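Local coordinates for FrnE protein (Deinococcus radiodurans, PDB 5CO3), which probably acts as a cytoplasmic oxidoreductase of the DsbA-like thioredoxin class, making or rearranging disulfide bonds in other proteins, at residues G28-R31 / F32-A35. Sequence-based numbering, arbitrary orientation.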
ATOM      1  N   GLY A  28       8.089   1.947  -0.237  1.00 24.13           N
ATOM      2  CA  GLY A  28       7.895   0.704  -0.965  1.00 26.22           C
ATOM      3  C   GLY A  28       7.106   0.876  -2.247  1.00 25.02           C
ATOM      4  O   GLY A  28       7.328   0.165  -3.240  1.00 26.58           O
ATOM      5  N   LYS A  29       6.160   1.813  -2.227  1.00 24.99           N
ATOM      6  CA  LYS A  29       5.376   2.100  -3.416  1.00 24.55           C
ATOM      7  C   LYS A  29       6.288   2.664  -4.505  1.00 23.39           C
ATOM      8  O   LYS A  29       6.182   2.273  -5.677  1.00 24.73           O
ATOM      9  CB  LYS A  29       4.238   3.072  -3.097  1.00 22.91           C
ATOM     10  CG  LYS A  29       3.294   3.388  -4.268  1.00 23.90           C
ATOM     11  CD  LYS A  29       2.131   4.290  -3.803  1.00 23.32           C
ATOM     12  CE  LYS A  29       1.011   4.356  -4.827  1.00 24.04           C
ATOM     13  NZ  LYS A  29       1.417   5.093  -6.061  1.00 27.14           N
ATOM     14  N   ARG A  30       7.187   3.565  -4.123  1.00 23.30           N
ATOM     15  CA  ARG A  30       8.139   4.124  -5.089  0.53 24.36           C
ATOM     16  C   ARG A  30       9.092   3.053  -5.623  1.00 26.73           C
ATOM     17  O   ARG A  30       9.369   2.988  -6.831  1.00 26.38           O
ATOM     18  CB  ARG A  30       8.940   5.275  -4.471  0.53 22.34           C
ATOM     19  CG  ARG A  30       8.137   6.581  -4.319  0.53 24.18           C
ATOM     20  CD  ARG A  30       7.828   7.202  -5.686  0.53 26.05           C
ATOM     21  NE  ARG A  30       6.708   8.133  -5.585  0.53 24.38           N
ATOM     22  CZ  ARG A  30       6.832   9.443  -5.387  0.53 26.26           C
ATOM     23  NH1 ARG A  30       8.032   9.996  -5.296  0.53 30.14           N
ATOM     24  NH2 ARG A  30       5.752  10.207  -5.281  0.53 21.71           N
ATOM     25  N   ARG A  31       9.594   2.202  -4.735  1.00 25.01           N
ATOM     26  CA  ARG A  31      10.539   1.166  -5.172  1.00 23.78           C
ATOM     27  C   ARG A  31       9.858   0.160  -6.083  1.00 25.15           C
ATOM     28  O   ARG A  31      10.462  -0.289  -7.061  1.00 27.10           O
ATOM     29  CB  ARG A  31      11.169   0.461  -3.969  1.00 29.46           C
ATOM     30  CG  ARG A  31      12.051   1.400  -3.157  1.00 26.77           C
ATOM     31  CD  ARG A  31      12.694   0.729  -1.975  1.00 33.98           C
ATOM     32  NE  ARG A  31      13.605   1.647  -1.301  1.00 33.46           N
ATOM     33  CZ  ARG A  31      14.356   1.316  -0.256  1.00 37.98           C
ATOM     34  NH1 ARG A  31      14.305   0.087   0.233  1.00 46.60           N
ATOM     35  NH2 ARG A  31      15.159   2.210   0.296  1.00 37.05           N
ATOM     36  N   PHE A  32       8.601  -0.171  -5.792  1.00 26.52           N
ATOM     37  CA  PHE A  32       7.847  -1.048  -6.674  1.00 29.85           C
ATOM     38  C   PHE A  32       7.614  -0.378  -8.036  1.00 29.59           C
ATOM     39  O   PHE A  32       7.704  -1.025  -9.085  1.00 26.99           O
ATOM     40  CB  PHE A  32       6.504  -1.448  -6.050  1.00 27.60           C
ATOM     41  CG  PHE A  32       5.626  -2.230  -6.996  1.00 29.87           C
ATOM     42  CD1 PHE A  32       5.906  -3.558  -7.275  1.00 28.80           C
ATOM     43  CD2 PHE A  32       4.550  -1.628  -7.630  1.00 34.94           C
ATOM     44  CE1 PHE A  32       5.118  -4.282  -8.165  1.00 36.30           C
ATOM     45  CE2 PHE A  32       3.760  -2.341  -8.516  1.00 41.88           C
ATOM     46  CZ  PHE A  32       4.044  -3.673  -8.787  1.00 33.29           C
ATOM     47  N   GLU A  33       7.320   0.921  -8.014  1.00 27.85           N
ATOM     48  CA  GLU A  33       7.091   1.664  -9.252  1.00 27.10           C
ATOM     49  C   GLU A  33       8.375   1.718 -10.097  1.00 29.72           C
ATOM     50  O   GLU A  33       8.312   1.614 -11.329  1.00 30.70           O
ATOM     51  CB  GLU A  33       6.544   3.063  -8.934  1.00 26.97           C
ATOM     52  CG  GLU A  33       5.054   3.024  -8.613  1.00 26.59           C
ATOM     53  CD  GLU A  33       4.531   4.279  -7.941  1.00 29.68           C
ATOM     54  OE1 GLU A  33       5.330   5.189  -7.637  1.00 29.23           O
ATOM     55  OE2 GLU A  33       3.302   4.343  -7.708  1.00 30.16           O
ATOM     56  N   SER A  34       9.534   1.827  -9.448  1.00 26.42           N
ATOM     57  CA  SER A  34      10.822   1.749 -10.157  0.61 27.85           C
ATOM     58  C   SER A  34      11.001   0.379 -10.813  1.00 30.20           C
ATOM     59  O   SER A  34      11.432   0.279 -11.972  1.00 29.06           O
ATOM     60  CB  SER A  34      11.991   2.035  -9.202  0.61 29.32           C
ATOM     61  OG  SER A  34      13.262   1.923  -9.842  0.61 28.71           O
ATOM     62  N   ALA A  35      10.676  -0.681 -10.079  1.00 29.06           N
ATOM     63  CA  ALA A  35      10.811  -2.043 -10.605  1.00 30.82           C
ATOM     64  C   ALA A  35       9.911  -2.258 -11.823  1.00 30.74           C
ATOM     65  O   ALA A  35      10.309  -2.860 -12.826  1.00 29.90           O
ATOM     66  CB  ALA A  35      10.480  -3.064  -9.516  1.00 32.57           C
TER
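K29 and E33, one turn apart on helix 23-38, are joined by a short salt bridge: K29 NZ lies 2.6 Å from E33 OE2, on the syn side of the carboxylate and 19° out of its plane. The lysine sends CG anti to the backbone N (chi1 -177°), which puts it 3.6 Å from E33 OE2, then runs extended outward from the helix until a bend at chi4 (-69°) turns NZ toward E33. E33 OE1 lies oblique to the R30 guanidinium, 3.8 Å from R30 NE, a long salt bridge made doubtful by R30's second conformer; R30 NH1 is hydrogen-bonded to the backbone O of E95, and NH2 salt-bridged to E130. E130 and D126 of helix 125-137 also take K29 NZ, so an alanine in place of E33 would probably cost the lysine its intrahelical partner and leave it to those two acids. This helix is the crossover between parallel strands 12-18 and 45-51 of the thioredoxin fold, with CxxC cysteines C22 just before it and C25 in its first turn, not disulfide-bonded here. Its backbone bonds are regular, F32 N to G28 O being 2.9 Å. F32 leads off to V47 and L211, A35 also meets L211, and K29 touches W49 and L133.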